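Local coordinates for protein putative oxidoreductase FAD-binding subunit (Sulfolobus tokodaii, PDB 4ZOH) that binds FAD and probably serves as the electron-transferring flavoprotein subunit of a molybdopterin-dependent oxidoreductase related to CO dehydrogenase, at residues 146-149 against 150-154; 257-260 against 261-265; 264-267 against 268-272. One frame throughout, in Å; residues are numbered along the deposited sequence.

Contact 1 (146-149 against 150-154); sequences FAKD and MFTPD
Asp149 and Thr152 face each other across a tight turn and exchange two backbone hydrogen bonds. Thr152 N gives to Asp149 O at 2.9 Å. Asp149 N returns a longer bond of 3.3 Å to Thr152 O. Thr152 OG1 sits beside its own backbone N (chi1 -41°) and donates to Met150 O at 2.7 Å. Met150 N donates to Asp149 OD1 at 2.9 Å, from above the carboxylate plane, and Asn214 ND2 binds the same oxygen. This is a type II turn, Asp149 to Thr152, closing a small two-stranded hairpin in the FAD-binding region. Lys148 and Asp149 both face Thr152, which makes a classic beta bulge. Farther back, Phe146 O takes a weak, bent bond from Asp154 N (2.9 Å, 121° at the hydrogen). It also takes a weak bond from Lys148 N, round an inverse gamma turn centred on Ala147. Pro153 CA lies 3.4 Å from Phe146 O in a CA-H...O contact. Pro153 CB approaches Phe146 CZ obliquely at 3.7 Å. Lys148 CD rests 3.8 Å from Asp154 CB, while Asp154 OD2 forms a salt bridge with Arg139 on strand 137-142.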
loop_
_atom_site.group_PDB
_atom_site.type_symbol
_atom_site.label_atom_id
_atom_site.label_comp_id
_atom_site.label_asym_id
_atom_site.label_seq_id
_atom_site.Cartn_x
_atom_site.Cartn_y
_atom_site.Cartn_z
ATOM N N PHE B 146 -8.713 -27.909 48.140
ATOM C CA PHE B 146 -9.069 -26.948 47.096
ATOM C C PHE B 146 -8.900 -27.576 45.701
ATOM O O PHE B 146 -9.743 -27.397 44.794
ATOM C CB PHE B 146 -8.255 -25.680 47.265
ATOM C CG PHE B 146 -8.489 -24.658 46.201
ATOM C CD1 PHE B 146 -9.625 -23.841 46.233
ATOM C CD2 PHE B 146 -7.551 -24.475 45.175
ATOM C CE1 PHE B 146 -9.850 -22.881 45.242
ATOM C CE2 PHE B 146 -7.774 -23.527 44.185
ATOM C CZ PHE B 146 -8.911 -22.718 44.230
ATOM N N ALA B 147 -7.857 -28.381 45.571
ATOM C CA ALA B 147 -7.541 -29.011 44.314
ATOM C C ALA B 147 -8.328 -30.300 44.110
ATOM O O ALA B 147 -7.796 -31.393 44.198
ATOM C CB ALA B 147 -6.022 -29.189 44.164
ATOM N N LYS B 148 -9.613 -30.147 43.809
ATOM C CA LYS B 148 -10.518 -31.289 43.651
ATOM C C LYS B 148 -10.140 -32.288 42.543
ATOM O O LYS B 148 -10.363 -33.474 42.708
ATOM C CB LYS B 148 -11.940 -30.791 43.457
ATOM C CG LYS B 148 -12.516 -30.046 44.665
ATOM C CD LYS B 148 -13.915 -29.463 44.418
ATOM C CE LYS B 148 -14.940 -30.458 43.876
ATOM N NZ LYS B 148 -15.764 -29.862 42.778
ATOM N N ASP B 149 -9.570 -31.834 41.424
ATOM C CA ASP B 149 -9.168 -32.750 40.317
ATOM C C ASP B 149 -8.444 -31.873 39.265
ATOM O O ASP B 149 -8.460 -30.657 39.396
ATOM C CB ASP B 149 -10.418 -33.452 39.720
ATOM C CG ASP B 149 -10.105 -34.707 38.879
ATOM O OD1 ASP B 149 -8.956 -35.097 38.564
ATOM O OD2 ASP B 149 -11.083 -35.314 38.451
ATOM N N MET B 150 -7.780 -32.453 38.263
ATOM C CA MET B 150 -7.235 -31.622 37.191
ATOM C C MET B 150 -8.303 -30.590 36.766
ATOM O O MET B 150 -9.479 -30.938 36.615
ATOM C CB MET B 150 -6.767 -32.457 36.001
ATOM C CG MET B 150 -7.769 -33.478 35.492
ATOM S SD MET B 150 -6.977 -34.331 34.174
ATOM C CE MET B 150 -8.135 -35.688 33.899
ATOM N N PHE B 151 -7.900 -29.315 36.693
ATOM C CA PHE B 151 -8.722 -28.221 36.155
ATOM C C PHE B 151 -9.981 -28.001 36.978
ATOM O O PHE B 151 -10.890 -27.285 36.542
ATOM C CB PHE B 151 -9.060 -28.448 34.651
ATOM C CG PHE B 151 -7.849 -28.632 33.767
ATOM C CD1 PHE B 151 -7.014 -27.550 33.471
ATOM C CD2 PHE B 151 -7.546 -29.895 33.207
ATOM C CE1 PHE B 151 -5.877 -27.724 32.659
ATOM C CE2 PHE B 151 -6.408 -30.079 32.409
ATOM C CZ PHE B 151 -5.573 -28.981 32.130
ATOM N N THR B 152 -10.041 -28.605 38.164
ATOM C CA THR B 152 -11.279 -28.568 38.973
ATOM C C THR B 152 -11.016 -28.036 40.390
ATOM O O THR B 152 -10.825 -28.824 41.317
ATOM C CB THR B 152 -11.968 -29.940 39.022
ATOM O OG1 THR B 152 -11.898 -30.531 37.730
ATOM C CG2 THR B 152 -13.460 -29.834 39.437
ATOM N N PRO B 153 -10.982 -26.692 40.544
ATOM C CA PRO B 153 -10.823 -26.040 41.840
ATOM C C PRO B 153 -12.125 -26.092 42.637
ATOM O O PRO B 153 -13.167 -26.336 42.061
ATOM C CB PRO B 153 -10.508 -24.588 41.459
ATOM C CG PRO B 153 -11.280 -24.389 40.189
ATOM C CD PRO B 153 -11.132 -25.698 39.453
ATOM N N ASP B 154 -12.034 -25.869 43.944
ATOM C CA ASP B 154 -13.197 -25.842 44.852
ATOM C C ASP B 154 -13.690 -24.411 44.905
ATOM O O ASP B 154 -13.457 -23.658 45.882
ATOM C CB ASP B 154 -12.797 -26.349 46.253
ATOM C CG ASP B 154 -13.855 -26.049 47.326
ATOM O OD1 ASP B 154 -15.057 -26.269 47.067
ATOM O OD2 ASP B 154 -13.478 -25.571 48.416
#

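Contact 2 (257-260 against 261-265); sequences AEYK and KKMVK
Tyr259 and Met263 make the main side-chain contact here, one turn apart on helix 257-276. The Tyr259 ring has its CG anti to the backbone N (chi1 162°), and its outer end comes round to the next turn. CG of Met263 stands beside its backbone N (chi1 -63°), which puts it over the ring; the bend at chi2 then places SD. Met263 CG sits over one face of the Tyr259 ring, 3.6 Å from its centroid and 21° off the normal, in a CH-pi contact. It is set toward the phenol end, with Met263 CG 3.3 Å from Tyr259 CZ. Met263 SD lies obliquely, 4.3 Å from the centroid of the Tyr259 ring, as a Met-aromatic contact. The same two residues share a backbone bond, Met263 N to Tyr259 O at 2.8 Å. Lys260 is tied in mostly by its backbone. Lys260 O accepts from Val264 N at 3.0 Å, and Val264 CG2 lies 3.6 Å from that Lys260 O. Beyond CG the Lys260 chain is extended, touches Pro249, and bonds through NZ to Thr250 O. Leu179 packs on both Tyr259 and Met263. The thioether thus covers part of the ring face without using the phenol oxygen, and Tyr259 OH remains able to hydrogen-bond to the backbone of another protein chain.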
loop_
_atom_site.group_PDB
_atom_site.type_symbol
_atom_site.label_atom_id
_atom_site.label_comp_id
_atom_site.label_asym_id
_atom_site.label_seq_id
_atom_site.Cartn_x
_atom_site.Cartn_y
_atom_site.Cartn_z
ATOM N N ALA B 257 4.940 -42.998 30.651
ATOM C CA ALA B 257 4.597 -43.106 32.081
ATOM C C ALA B 257 5.718 -43.759 32.891
ATOM O O ALA B 257 6.004 -43.351 34.021
ATOM C CB ALA B 257 3.290 -43.870 32.297
ATOM N N GLU B 258 6.389 -44.733 32.293
ATOM C CA GLU B 258 7.471 -45.413 32.965
ATOM C C GLU B 258 8.720 -44.537 33.156
ATOM O O GLU B 258 9.401 -44.622 34.185
ATOM C CB GLU B 258 7.855 -46.688 32.208
ATOM C CG GLU B 258 8.866 -47.549 32.959
ATOM C CD GLU B 258 9.286 -48.790 32.194
ATOM O OE1 GLU B 258 8.899 -48.936 30.997
ATOM O OE2 GLU B 258 10.013 -49.620 32.799
ATOM N N TYR B 259 9.048 -43.762 32.125
ATOM C CA TYR B 259 10.166 -42.855 32.180
ATOM C C TYR B 259 9.951 -41.783 33.256
ATOM O O TYR B 259 10.880 -41.478 34.003
ATOM C CB TYR B 259 10.448 -42.227 30.821
ATOM C CG TYR B 259 11.295 -40.979 30.913
ATOM C CD1 TYR B 259 12.719 -41.069 30.997
ATOM C CD2 TYR B 259 10.689 -39.691 30.925
ATOM C CE1 TYR B 259 13.506 -39.917 31.039
ATOM C CE2 TYR B 259 11.466 -38.527 30.986
ATOM C CZ TYR B 259 12.860 -38.638 31.055
ATOM O OH TYR B 259 13.624 -37.533 31.133
ATOM N N LYS B 260 8.720 -41.284 33.338
ATOM C CA LYS B 260 8.339 -40.242 34.247
ATOM C C LYS B 260 8.463 -40.710 35.699
ATOM O O LYS B 260 8.942 -39.955 36.547
ATOM C CB LYS B 260 6.907 -39.789 33.960
ATOM C CG LYS B 260 6.782 -38.816 32.781
ATOM C CD LYS B 260 5.330 -38.665 32.428
ATOM C CE LYS B 260 5.122 -37.877 31.150
ATOM N NZ LYS B 260 3.734 -37.343 31.285
ATOM N N LYS B 261 7.979 -41.928 35.974
ATOM C CA LYS B 261 8.042 -42.547 37.299
ATOM C C LYS B 261 9.523 -42.650 37.717
ATOM O O LYS B 261 9.877 -42.198 38.779
ATOM C CB LYS B 261 7.379 -43.917 37.251
ATOM C CG LYS B 261 6.954 -44.437 38.595
ATOM C CD LYS B 261 6.649 -45.922 38.495
ATOM C CE LYS B 261 6.172 -46.499 39.833
ATOM N NZ LYS B 261 4.771 -46.121 40.168
ATOM N N LYS B 262 10.374 -43.173 36.835
ATOM C CA LYS B 262 11.816 -43.205 37.035
ATOM C C LYS B 262 12.387 -41.826 37.286
ATOM O O LYS B 262 13.189 -41.653 38.223
ATOM C CB LYS B 262 12.553 -43.912 35.886
ATOM C CG LYS B 262 12.256 -45.421 35.770
ATOM C CD LYS B 262 12.817 -46.076 34.503
ATOM C CE LYS B 262 14.354 -46.081 34.508
ATOM N NZ LYS B 262 14.981 -46.453 33.200
ATOM N N MET B 263 11.930 -40.826 36.523
ATOM C CA MET B 263 12.387 -39.455 36.775
ATOM C C MET B 263 11.982 -38.904 38.127
ATOM O O MET B 263 12.681 -38.024 38.637
ATOM C CB MET B 263 12.028 -38.488 35.634
ATOM C CG MET B 263 12.736 -38.929 34.372
ATOM S SD MET B 263 14.521 -38.979 34.429
ATOM C CE MET B 263 14.969 -40.743 34.537
ATOM N N VAL B 264 10.903 -39.415 38.735
ATOM C CA VAL B 264 10.559 -38.947 40.079
ATOM C C VAL B 264 11.735 -39.248 41.049
ATOM O O VAL B 264 12.155 -38.380 41.864
ATOM C CB VAL B 264 9.228 -39.507 40.559
ATOM C CG1 VAL B 264 9.035 -39.328 42.061
ATOM C CG2 VAL B 264 8.109 -38.818 39.809
ATOM N N LYS B 265 12.310 -40.444 40.898
ATOM C CA LYS B 265 13.426 -40.826 41.739
ATOM C C LYS B 265 14.635 -39.933 41.475
ATOM O O LYS B 265 15.258 -39.464 42.414
ATOM C CB LYS B 265 13.794 -42.311 41.567
ATOM C CG LYS B 265 15.201 -42.650 42.058
ATOM C CD LYS B 265 15.713 -43.923 41.397
ATOM C CE LYS B 265 15.647 -45.057 42.373
ATOM N NZ LYS B 265 16.935 -44.977 43.100
#

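Contact 3 (264-267 against 268-272); sequences VKVL and TKRAI
Thr268 holds OG1 beside its own backbone N and opposite its carbonyl carbon (chi1 -56°), and this swings the hydroxyl back along the helix to Val264 O. Arg270 also sets CG beside its backbone N (chi1 -78°), then runs extended to NE, alongside Val266 and across Leu267. Val264 O is gripped twice. Thr268 N donates to Val264 O at 2.9 Å, as an ordinary helical bond. Thr268 OG1 donates to Val264 O at 2.8 Å, from 38° above the carbonyl plane. The buried hydroxyl is thereby satisfied within the helix. A valine in its place has no hydroxyl, so Val264 O would probably be left with the backbone N-H alone. On another side of the helix, Arg270 CG lies 3.4 Å from Val266 O. Arg270 CD touches Leu267 CD2 at 4.0 Å, and Arg270 NE lies 4.1 Å from Val266 CG1. Both methyls approach the guanidinium end obliquely. The extended stem lies against these groups. Beyond the helix, an acidic side chain of another protein chain pairs with Arg270 NH2 in a salt bridge. Lys265 NZ pairs with Glu237 on helix 233-243. Thr268 and Val264 pack on Ala243 of that helix and on strand 189-198. Leu267 lies against strands 173-179 and 189-198, so this part of helix 257-276 sits over the sheet and beside helix 233-243.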
loop_
_atom_site.group_PDB
_atom_site.type_symbol
_atom_site.label_atom_id
_atom_site.label_comp_id
_atom_site.label_asym_id
_atom_site.label_seq_id
_atom_site.Cartn_x
_atom_site.Cartn_y
_atom_site.Cartn_z
ATOM N N VAL B 264 10.903 -39.415 38.735
ATOM C CA VAL B 264 10.559 -38.947 40.079
ATOM C C VAL B 264 11.735 -39.248 41.049
ATOM O O VAL B 264 12.155 -38.380 41.864
ATOM C CB VAL B 264 9.228 -39.507 40.559
ATOM C CG1 VAL B 264 9.035 -39.328 42.061
ATOM C CG2 VAL B 264 8.109 -38.818 39.809
ATOM N N LYS B 265 12.310 -40.444 40.898
ATOM C CA LYS B 265 13.426 -40.826 41.739
ATOM C C LYS B 265 14.635 -39.933 41.475
ATOM O O LYS B 265 15.258 -39.464 42.414
ATOM C CB LYS B 265 13.794 -42.311 41.567
ATOM C CG LYS B 265 15.201 -42.650 42.058
ATOM C CD LYS B 265 15.713 -43.923 41.397
ATOM C CE LYS B 265 15.647 -45.057 42.373
ATOM N NZ LYS B 265 16.935 -44.977 43.100
ATOM N N VAL B 266 14.955 -39.701 40.204
ATOM C CA VAL B 266 16.092 -38.887 39.852
ATOM C C VAL B 266 15.956 -37.450 40.453
ATOM O O VAL B 266 16.919 -36.940 41.052
ATOM C CB VAL B 266 16.356 -38.930 38.323
ATOM C CG1 VAL B 266 17.459 -37.966 37.978
ATOM C CG2 VAL B 266 16.725 -40.380 37.866
ATOM N N LEU B 267 14.754 -36.857 40.350
ATOM C CA LEU B 267 14.530 -35.466 40.756
ATOM C C LEU B 267 14.412 -35.289 42.271
ATOM O O LEU B 267 14.885 -34.291 42.773
ATOM C CB LEU B 267 13.363 -34.758 40.027
ATOM C CG LEU B 267 13.259 -34.434 38.503
ATOM C CD1 LEU B 267 12.443 -33.163 38.163
ATOM C CD2 LEU B 267 14.557 -34.476 37.729
ATOM N N THR B 268 13.762 -36.236 42.959
ATOM C CA THR B 268 13.817 -36.328 44.433
ATOM C C THR B 268 15.281 -36.397 44.908
ATOM O O THR B 268 15.694 -35.611 45.739
ATOM C CB THR B 268 13.028 -37.511 44.928
ATOM O OG1 THR B 268 11.697 -37.379 44.436
ATOM C CG2 THR B 268 12.934 -37.553 46.419
ATOM N N LYS B 269 16.095 -37.264 44.309
ATOM C CA LYS B 269 17.501 -37.288 44.740
ATOM C C LYS B 269 18.172 -35.929 44.528
ATOM O O LYS B 269 18.918 -35.463 45.426
ATOM C CB LYS B 269 18.290 -38.431 44.070
ATOM C CG LYS B 269 19.662 -38.656 44.638
ATOM C CD LYS B 269 20.346 -39.848 43.954
ATOM C CE LYS B 269 21.834 -39.854 44.282
ATOM N NZ LYS B 269 22.495 -41.139 43.976
ATOM N N ARG B 270 17.963 -35.322 43.333
ATOM C CA ARG B 270 18.573 -33.986 43.009
ATOM C C ARG B 270 18.077 -32.950 44.061
ATOM O O ARG B 270 18.856 -32.202 44.591
ATOM C CB ARG B 270 18.175 -33.530 41.611
ATOM C CG ARG B 270 18.935 -34.207 40.487
ATOM C CD ARG B 270 18.253 -33.932 39.148
ATOM N NE ARG B 270 19.204 -34.277 38.096
ATOM C CZ ARG B 270 19.201 -33.839 36.836
ATOM N NH1 ARG B 270 18.270 -32.986 36.384
ATOM N NH2 ARG B 270 20.170 -34.254 36.028
ATOM N N ALA B 271 16.806 -33.043 44.439
ATOM C CA ALA B 271 16.172 -32.104 45.397
ATOM C C ALA B 271 16.786 -32.190 46.810
ATOM O O ALA B 271 17.239 -31.154 47.354
ATOM C CB ALA B 271 14.683 -32.334 45.427
ATOM N N ILE B 272 16.869 -33.414 47.364
ATOM C CA ILE B 272 17.493 -33.640 48.679
ATOM C C ILE B 272 18.922 -33.081 48.645
ATOM O O ILE B 272 19.285 -32.214 49.448
ATOM C CB ILE B 272 17.450 -35.149 49.046
ATOM C CG1 ILE B 272 16.055 -35.683 48.937
ATOM C CG2 ILE B 272 17.909 -35.421 50.460
ATOM C CD1 ILE B 272 16.022 -37.191 48.889
#

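How the contacts relate
Following the chain, contact 1 closes a short hairpin, 147-149 with 152-153, right after helix 143-146 in the FAD-binding region. Contacts 2 and 3 come much later, on the C-terminal helix 257-276. They are successive turns of that one helix and overlap at Val264 and Lys265, with centres about 11 Å apart. All three are local, and contact 1 neither nests in nor crosses the others. Its centre is about 24 Å from that of contact 2 and about 26 Å from that of contact 3. Residues of contact 1 set the hairpin against strands 129-134 and 137-142. Residues of contacts 2 and 3 set the last helix against the four-stranded sheet, helix 233-243 and another protein chain.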